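Local coordinates for hypothetical protein Atu0636 (Agrobacterium tumefaciens, PDB 2OZV), which is predicted to act as an O-methyltransferase, probably passing a methyl group to an oxygen of its substrate, at residues B[160-174]-B[201-213]. Residues are numbered along the deposited sequence; the frame is centred on the assembly and turned at random.
Sequences MVSGGQLSLISRPQS and DAVRMLVTAIKGS
The amide of Gln-165 brings NE2 to 3.6 Å from Thr-208 CG2. Its extended chain crosses the threonine obliquely, and NE2 donates to Ser-167 OG, 18° out of the amide plane; a further hydrogen bond to Leu-31 O helps fix the amide's rotation. Thr-208 suits this spot because its methyl meets the neighbouring strand while OG1 hydrogen-bonds to Arg-249. A second flat group, the Arg-204 guanidinium, donates through NH1 to Val-203 O at 2.9 Å; the oxygen lies in the guanidinium plane, but NH1 stands above the carbonyl plane. NE forms a salt bridge with Asp-24, and CD rests against Ser-170 O.

Strands 164-170 and 204-211 run antiparallel, with reciprocal backbone hydrogen bonds at Leu-166/Ala-209, Leu-168/Val-207 and Ser-170/Met-205. Their side chains alternate between two faces. On one, buried, apolar Leu-206 reaches with CD2 to Ile-169 CG1 and CD1, both at 3.7 Å. On the other, Leu-168 CG lies between its own backbone N and carbonyl carbon (chi1 71°), alongside Val-207 CB at 3.8 Å; Ile-178 of helix 175-182 also packs on Leu-168. Farther along, selenomethionine Met-205 sets its SE 4.0 Å from Pro-172 CA. Pro-172, just past the strand end, sets ring CG 3.8 Å from Ala-202 CB, and Phe-219 of the second subunit packs on both. At the far end, the long, all-anti chain of Lys-211 slides past selenomethionine Met-160, letting NZ reach Met-160 O at 2.8 Å; Ser-157 O, in the last turn of helix 148-159, is another acceptor.

This antiparallel pairing, with 204-211 inserted between 164-170 and 186-195, is the reversed-strand signature of the Rossmann-like class I methyltransferase fold.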
HETATM    1  N   MSE B 160      25.088  -1.313   3.362  0.60 45.09           N
HETATM    2  CA  MSE B 160      24.598  -0.332   4.331  0.60 44.90           C
HETATM    3  C   MSE B 160      25.194  -0.529   5.721  0.60 45.27           C
HETATM    4  O   MSE B 160      25.247  -1.646   6.224  0.60 45.45           O
HETATM    5  CB  MSE B 160      23.081  -0.435   4.472  0.60 45.37           C
HETATM    6  CG  MSE B 160      22.471   0.757   5.199  0.60 44.30           C
HETATM    7 SE   MSE B 160      22.138   2.197   3.933  0.60 48.84          SE
HETATM    8  CE  MSE B 160      20.679   1.307   3.003  0.60 42.69           C
ATOM      9  N   VAL B 161      25.567   0.565   6.376  1.00 46.11           N
ATOM     10  CA  VAL B 161      25.917   0.516   7.789  1.00 46.45           C
ATOM     11  C   VAL B 161      24.665   0.117   8.593  1.00 46.76           C
ATOM     12  O   VAL B 161      23.526   0.310   8.141  1.00 45.44           O
ATOM     13  CB  VAL B 161      26.490   1.865   8.326  1.00 46.96           C
ATOM     14  CG1 VAL B 161      27.682   2.339   7.483  1.00 46.00           C
ATOM     15  CG2 VAL B 161      25.401   2.938   8.370  1.00 45.10           C
ATOM     16  N   SER B 162      24.887  -0.439   9.770  0.50 46.21           N
ATOM     17  CA  SER B 162      23.798  -0.777  10.678  0.50 46.02           C
ATOM     18  C   SER B 162      22.902   0.452  10.897  0.50 45.81           C
ATOM     19  O   SER B 162      23.408   1.556  11.113  0.50 45.41           O
ATOM     20  CB  SER B 162      24.386  -1.264  12.001  0.50 46.50           C
ATOM     21  OG  SER B 162      23.383  -1.737  12.864  0.50 45.61           O
ATOM     22  N   GLY B 163      21.588   0.264  10.800  1.00 45.62           N
ATOM     23  CA  GLY B 163      20.637   1.360  10.999  1.00 45.89           C
ATOM     24  C   GLY B 163      20.534   2.357   9.841  1.00 45.48           C
ATOM     25  O   GLY B 163      19.847   3.365   9.968  1.00 46.15           O
ATOM     26  N   GLY B 164      21.225   2.109   8.722  1.00 43.94           N
ATOM     27  CA  GLY B 164      21.228   3.056   7.589  1.00 43.85           C
ATOM     28  C   GLY B 164      19.873   3.002   6.873  1.00 44.76           C
ATOM     29  O   GLY B 164      19.074   2.082   7.130  1.00 46.11           O
ATOM     30  N   GLN B 165      19.630   3.957   5.988  1.00 45.13           N
ATOM     31  CA  GLN B 165      18.313   4.125   5.404  1.00 45.65           C
ATOM     32  C   GLN B 165      18.277   3.735   3.939  1.00 45.56           C
ATOM     33  O   GLN B 165      19.081   4.236   3.118  1.00 45.61           O
ATOM     34  CB  GLN B 165      17.858   5.572   5.542  1.00 45.85           C
ATOM     35  CG  GLN B 165      16.475   5.836   4.922  1.00 45.87           C
ATOM     36  CD  GLN B 165      16.070   7.289   5.060  1.00 46.63           C
ATOM     37  OE1 GLN B 165      16.285   7.914   6.121  1.00 47.36           O
ATOM     38  NE2 GLN B 165      15.510   7.845   3.992  1.00 47.01           N
ATOM     39  N   LEU B 166      17.333   2.853   3.604  1.00 44.75           N
ATOM     40  CA  LEU B 166      16.980   2.551   2.229  1.00 45.22           C
ATOM     41  C   LEU B 166      15.906   3.562   1.770  1.00 45.59           C
ATOM     42  O   LEU B 166      14.922   3.808   2.501  1.00 45.13           O
ATOM     43  CB  LEU B 166      16.398   1.135   2.145  1.00 45.10           C
ATOM     44  CG  LEU B 166      15.761   0.769   0.793  1.00 44.52           C
ATOM     45  CD1 LEU B 166      16.808   0.665  -0.328  1.00 47.23           C
ATOM     46  CD2 LEU B 166      15.006  -0.567   0.968  1.00 47.25           C
ATOM     47  N   SER B 167      16.104   4.166   0.600  1.00 44.56           N
ATOM     48  CA  SER B 167      15.079   5.015  -0.017  1.00 45.65           C
ATOM     49  C   SER B 167      14.817   4.558  -1.438  1.00 46.12           C
ATOM     50  O   SER B 167      15.755   4.269  -2.200  1.00 46.22           O
ATOM     51  CB  SER B 167      15.490   6.501  -0.077  1.00 45.65           C
ATOM     52  OG  SER B 167      15.755   6.986   1.235  1.00 46.54           O
ATOM     53  N   LEU B 168      13.538   4.503  -1.817  1.00 46.03           N
ATOM     54  CA  LEU B 168      13.225   4.118  -3.173  1.00 46.25           C
ATOM     55  C   LEU B 168      11.958   4.762  -3.702  1.00 45.88           C
ATOM     56  O   LEU B 168      11.093   5.226  -2.939  1.00 45.35           O
ATOM     57  CB  LEU B 168      13.146   2.597  -3.283  1.00 47.87           C
ATOM     58  CG  LEU B 168      12.006   1.842  -2.658  1.00 48.54           C
ATOM     59  CD1 LEU B 168      10.734   1.859  -3.558  1.00 45.90           C
ATOM     60  CD2 LEU B 168      12.431   0.369  -2.382  1.00 49.76           C
ATOM     61  N   ILE B 169      11.873   4.810  -5.026  1.00 45.51           N
ATOM     62  CA  ILE B 169      10.632   5.209  -5.691  1.00 44.62           C
ATOM     63  C   ILE B 169      10.278   4.115  -6.687  1.00 45.42           C
ATOM     64  O   ILE B 169      11.162   3.521  -7.344  1.00 45.20           O
ATOM     65  CB  ILE B 169      10.727   6.623  -6.338  1.00 44.46           C
ATOM     66  CG1 ILE B 169       9.344   7.078  -6.844  1.00 45.99           C
ATOM     67  CG2 ILE B 169      11.831   6.658  -7.413  1.00 44.42           C
ATOM     68  CD1 ILE B 169       9.290   8.517  -7.319  1.00 46.50           C
ATOM     69  N   SER B 170       8.972   3.850  -6.841  1.00 44.69           N
ATOM     70  CA  SER B 170       8.511   2.799  -7.738  0.50 45.23           C
ATOM     71  C   SER B 170       7.069   3.083  -8.140  1.00 45.03           C
ATOM     72  O   SER B 170       6.476   4.073  -7.672  1.00 45.23           O
ATOM     73  CB  SER B 170       8.599   1.430  -7.055  0.50 45.89           C
ATOM     74  OG  SER B 170       7.617   1.311  -6.035  0.50 47.83           O
ATOM     75  N   ARG B 171       6.523   2.224  -9.007  0.50 45.05           N
ATOM     76  CA  ARG B 171       5.089   2.164  -9.278  0.50 45.62           C
ATOM     77  C   ARG B 171       4.412   1.617  -8.019  0.50 45.03           C
ATOM     78  O   ARG B 171       5.023   0.841  -7.281  0.50 45.37           O
ATOM     79  CB  ARG B 171       4.765   1.216 -10.453  0.50 44.93           C
ATOM     80  CG  ARG B 171       5.598   1.410 -11.709  0.50 46.86           C
ATOM     81  CD  ARG B 171       5.086   0.507 -12.843  0.50 48.63           C
ATOM     82  NE  ARG B 171       4.982  -0.918 -12.486  0.50 53.83           N
ATOM     83  CZ  ARG B 171       4.835  -1.904 -13.376  0.50 55.87           C
ATOM     84  NH1 ARG B 171       4.738  -3.170 -12.976  0.50 56.29           N
ATOM     85  NH2 ARG B 171       4.781  -1.629 -14.673  0.50 55.40           N
ATOM     86  N   PRO B 172       3.151   2.013  -7.758  1.00 44.34           N
ATOM     87  CA  PRO B 172       2.436   1.411  -6.599  1.00 44.17           C
ATOM     88  C   PRO B 172       2.258  -0.112  -6.740  1.00 44.91           C
ATOM     89  O   PRO B 172       2.247  -0.835  -5.727  1.00 44.60           O
ATOM     90  CB  PRO B 172       1.078   2.126  -6.619  1.00 44.73           C
ATOM     91  CG  PRO B 172       1.421   3.489  -7.270  1.00 44.50           C
ATOM     92  CD  PRO B 172       2.337   3.064  -8.416  1.00 45.08           C
ATOM     93  N   GLN B 173       2.169  -0.614  -7.977  1.00 44.33           N
ATOM     94  CA  GLN B 173       1.924  -2.044  -8.183  0.50 45.21           C
ATOM     95  C   GLN B 173       3.059  -2.926  -7.669  1.00 45.33           C
ATOM     96  O   GLN B 173       2.880  -4.165  -7.544  1.00 47.44           O
ATOM     97  CB  GLN B 173       1.635  -2.355  -9.650  0.50 44.86           C
ATOM     98  CG  GLN B 173       2.752  -1.993 -10.589  0.50 45.68           C
ATOM     99  CD  GLN B 173       2.350  -2.111 -12.038  0.50 50.52           C
ATOM    100  OE1 GLN B 173       2.837  -2.984 -12.757  0.50 54.00           O
ATOM    101  NE2 GLN B 173       1.446  -1.235 -12.481  0.50 49.30           N
ATOM    102  N   SER B 174       4.201  -2.309  -7.369  1.00 45.18           N
ATOM    103  CA  SER B 174       5.359  -3.046  -6.883  1.00 46.93           C
ATOM    104  C   SER B 174       5.350  -3.300  -5.383  1.00 46.12           C
ATOM    105  O   SER B 174       6.320  -3.871  -4.858  1.00 46.59           O
ATOM    106  CB  SER B 174       6.640  -2.320  -7.279  1.00 46.49           C
ATOM    107  OG  SER B 174       6.714  -2.385  -8.704  1.00 52.09           O
ATOM    108  N   ASP B 201      -6.099   8.122  -8.832  1.00 42.98           N
ATOM    109  CA  ASP B 201      -5.279   6.991  -8.330  1.00 42.94           C
ATOM    110  C   ASP B 201      -3.800   7.348  -8.220  1.00 43.13           C
ATOM    111  O   ASP B 201      -3.287   8.229  -8.955  1.00 43.88           O
ATOM    112  CB  ASP B 201      -5.389   5.789  -9.299  1.00 43.31           C
ATOM    113  CG  ASP B 201      -6.824   5.284  -9.493  1.00 44.80           C
ATOM    114  OD1 ASP B 201      -7.752   5.580  -8.704  1.00 45.26           O
ATOM    115  OD2 ASP B 201      -7.031   4.570 -10.506  1.00 48.63           O
ATOM    116  N   ALA B 202      -3.094   6.643  -7.342  1.00 41.77           N
ATOM    117  CA  ALA B 202      -1.635   6.832  -7.190  1.00 41.26           C
ATOM    118  C   ALA B 202      -0.880   6.461  -8.481  1.00 41.86           C
ATOM    119  O   ALA B 202      -1.266   5.492  -9.173  1.00 41.41           O
ATOM    120  CB  ALA B 202      -1.105   6.013  -6.006  1.00 41.98           C
ATOM    121  N   VAL B 203       0.149   7.239  -8.804  1.00 41.65           N
ATOM    122  CA  VAL B 203       1.011   6.975  -9.966  1.00 42.33           C
ATOM    123  C   VAL B 203       2.421   6.542  -9.570  1.00 43.59           C
ATOM    124  O   VAL B 203       3.106   5.876 -10.354  1.00 43.07           O
ATOM    125  CB  VAL B 203       1.044   8.209 -10.951  1.00 42.64           C
ATOM    126  CG1 VAL B 203      -0.324   8.391 -11.572  1.00 43.51           C
ATOM    127  CG2 VAL B 203       1.484   9.449 -10.230  1.00 42.82           C
ATOM    128  N   ARG B 204       2.877   6.938  -8.375  1.00 43.12           N
ATOM    129  CA  ARG B 204       4.178   6.540  -7.862  1.00 44.10           C
ATOM    130  C   ARG B 204       4.065   6.241  -6.373  1.00 43.98           C
ATOM    131  O   ARG B 204       3.032   6.528  -5.735  1.00 43.36           O
ATOM    132  CB  ARG B 204       5.261   7.619  -8.098  1.00 44.71           C
ATOM    133  CG  ARG B 204       5.623   7.843  -9.574  1.00 46.59           C
ATOM    134  CD  ARG B 204       6.467   6.708 -10.137  1.00 48.34           C
ATOM    135  NE  ARG B 204       6.884   7.001 -11.512  1.00 48.04           N
ATOM    136  CZ  ARG B 204       6.139   6.811 -12.603  1.00 48.14           C
ATOM    137  NH1 ARG B 204       4.897   6.329 -12.539  1.00 50.38           N
ATOM    138  NH2 ARG B 204       6.651   7.119 -13.814  1.00 50.92           N
HETATM  139  N   MSE B 205       5.135   5.701  -5.826  1.00 44.97           N
HETATM  140  CA  MSE B 205       5.177   5.295  -4.440  1.00 46.15           C
HETATM  141  C   MSE B 205       6.598   5.459  -3.933  1.00 45.83           C
HETATM  142  O   MSE B 205       7.531   4.943  -4.571  1.00 45.88           O
HETATM  143  CB  MSE B 205       4.731   3.836  -4.298  1.00 46.38           C
HETATM  144  CG  MSE B 205       4.696   3.411  -2.872  1.00 48.50           C
HETATM  145 SE   MSE B 205       4.061   1.524  -2.893  1.00 56.44          SE
HETATM  146  CE  MSE B 205       5.527   0.667  -3.715  1.00 50.61           C
ATOM    147  N   LEU B 206       6.761   6.187  -2.831  1.00 43.98           N
ATOM    148  CA  LEU B 206       8.062   6.347  -2.146  1.00 43.78           C
ATOM    149  C   LEU B 206       8.081   5.356  -0.986  1.00 45.42           C
ATOM    150  O   LEU B 206       7.053   5.188  -0.273  1.00 45.07           O
ATOM    151  CB  LEU B 206       8.195   7.763  -1.559  1.00 42.76           C
ATOM    152  CG  LEU B 206       8.127   8.906  -2.578  1.00 45.70           C
ATOM    153  CD1 LEU B 206       8.171  10.281  -1.893  1.00 46.65           C
ATOM    154  CD2 LEU B 206       9.264   8.759  -3.596  1.00 49.63           C
ATOM    155  N   VAL B 207       9.229   4.706  -0.767  1.00 45.21           N
ATOM    156  CA  VAL B 207       9.366   3.825   0.370  1.00 45.47           C
ATOM    157  C   VAL B 207      10.696   4.132   1.044  1.00 46.42           C
ATOM    158  O   VAL B 207      11.727   4.268   0.339  1.00 46.61           O
ATOM    159  CB  VAL B 207       9.334   2.345  -0.034  1.00 46.26           C
ATOM    160  CG1 VAL B 207       9.477   1.467   1.236  1.00 47.61           C
ATOM    161  CG2 VAL B 207       8.036   2.008  -0.797  1.00 46.82           C
ATOM    162  N   THR B 208      10.678   4.293   2.367  1.00 45.35           N
ATOM    163  CA  THR B 208      11.947   4.383   3.132  1.00 45.34           C
ATOM    164  C   THR B 208      11.933   3.308   4.220  1.00 45.43           C
ATOM    165  O   THR B 208      10.859   2.883   4.663  1.00 44.92           O
ATOM    166  CB  THR B 208      12.207   5.761   3.793  1.00 45.09           C
ATOM    167  OG1 THR B 208      11.228   6.025   4.804  1.00 45.42           O
ATOM    168  CG2 THR B 208      12.274   6.902   2.742  1.00 45.78           C
ATOM    169  N   ALA B 209      13.108   2.818   4.609  1.00 44.24           N
ATOM    170  CA  ALA B 209      13.177   1.732   5.589  1.00 44.91           C
ATOM    171  C   ALA B 209      14.548   1.809   6.253  1.00 45.19           C
ATOM    172  O   ALA B 209      15.470   2.450   5.715  1.00 45.54           O
ATOM    173  CB  ALA B 209      12.925   0.372   4.906  1.00 45.14           C
ATOM    174  N   ILE B 210      14.649   1.189   7.415  1.00 45.10           N
ATOM    175  CA  ILE B 210      15.830   1.290   8.253  1.00 45.10           C
ATOM    176  C   ILE B 210      16.413  -0.116   8.398  1.00 45.63           C
ATOM    177  O   ILE B 210      15.700  -1.047   8.796  1.00 45.69           O
ATOM    178  CB  ILE B 210      15.456   1.894   9.624  1.00 46.01           C
ATOM    179  CG1 ILE B 210      14.983   3.350   9.436  1.00 45.37           C
ATOM    180  CG2 ILE B 210      16.647   1.845  10.597  1.00 44.42           C
ATOM    181  CD1 ILE B 210      16.037   4.282   8.832  1.00 47.24           C
ATOM    182  N   LYS B 211      17.696  -0.273   8.062  1.00 45.46           N
ATOM    183  CA  LYS B 211      18.353  -1.572   8.220  1.00 46.25           C
ATOM    184  C   LYS B 211      18.291  -2.043   9.663  1.00 47.40           C
ATOM    185  O   LYS B 211      18.692  -1.327  10.591  1.00 46.45           O
ATOM    186  CB  LYS B 211      19.809  -1.530   7.728  1.00 47.24           C
ATOM    187  CG  LYS B 211      20.490  -2.915   7.761  1.00 45.78           C
ATOM    188  CD  LYS B 211      21.947  -2.810   7.301  1.00 45.47           C
ATOM    189  CE  LYS B 211      22.616  -4.181   7.282  1.00 46.49           C
ATOM    190  NZ  LYS B 211      24.045  -4.087   6.842  1.00 46.50           N
ATOM    191  N   GLY B 212      17.762  -3.248   9.844  1.00 46.74           N
ATOM    192  CA  GLY B 212      17.773  -3.911  11.158  1.00 46.84           C
ATOM    193  C   GLY B 212      16.610  -3.523  12.048  1.00 47.75           C
ATOM    194  O   GLY B 212      16.472  -4.039  13.151  1.00 46.96           O
ATOM    195  N   SER B 213      15.740  -2.629  11.570  1.00 47.58           N
ATOM    196  CA  SER B 213      14.549  -2.281  12.345  1.00 48.71           C
ATOM    197  C   SER B 213      13.510  -3.394  12.265  1.00 48.82           C
ATOM    198  O   SER B 213      13.331  -4.009  11.217  1.00 49.30           O
ATOM    199  CB  SER B 213      13.937  -0.977  11.824  1.00 48.99           C
ATOM    200  OG  SER B 213      12.668  -0.762  12.416  1.00 49.48           O
TER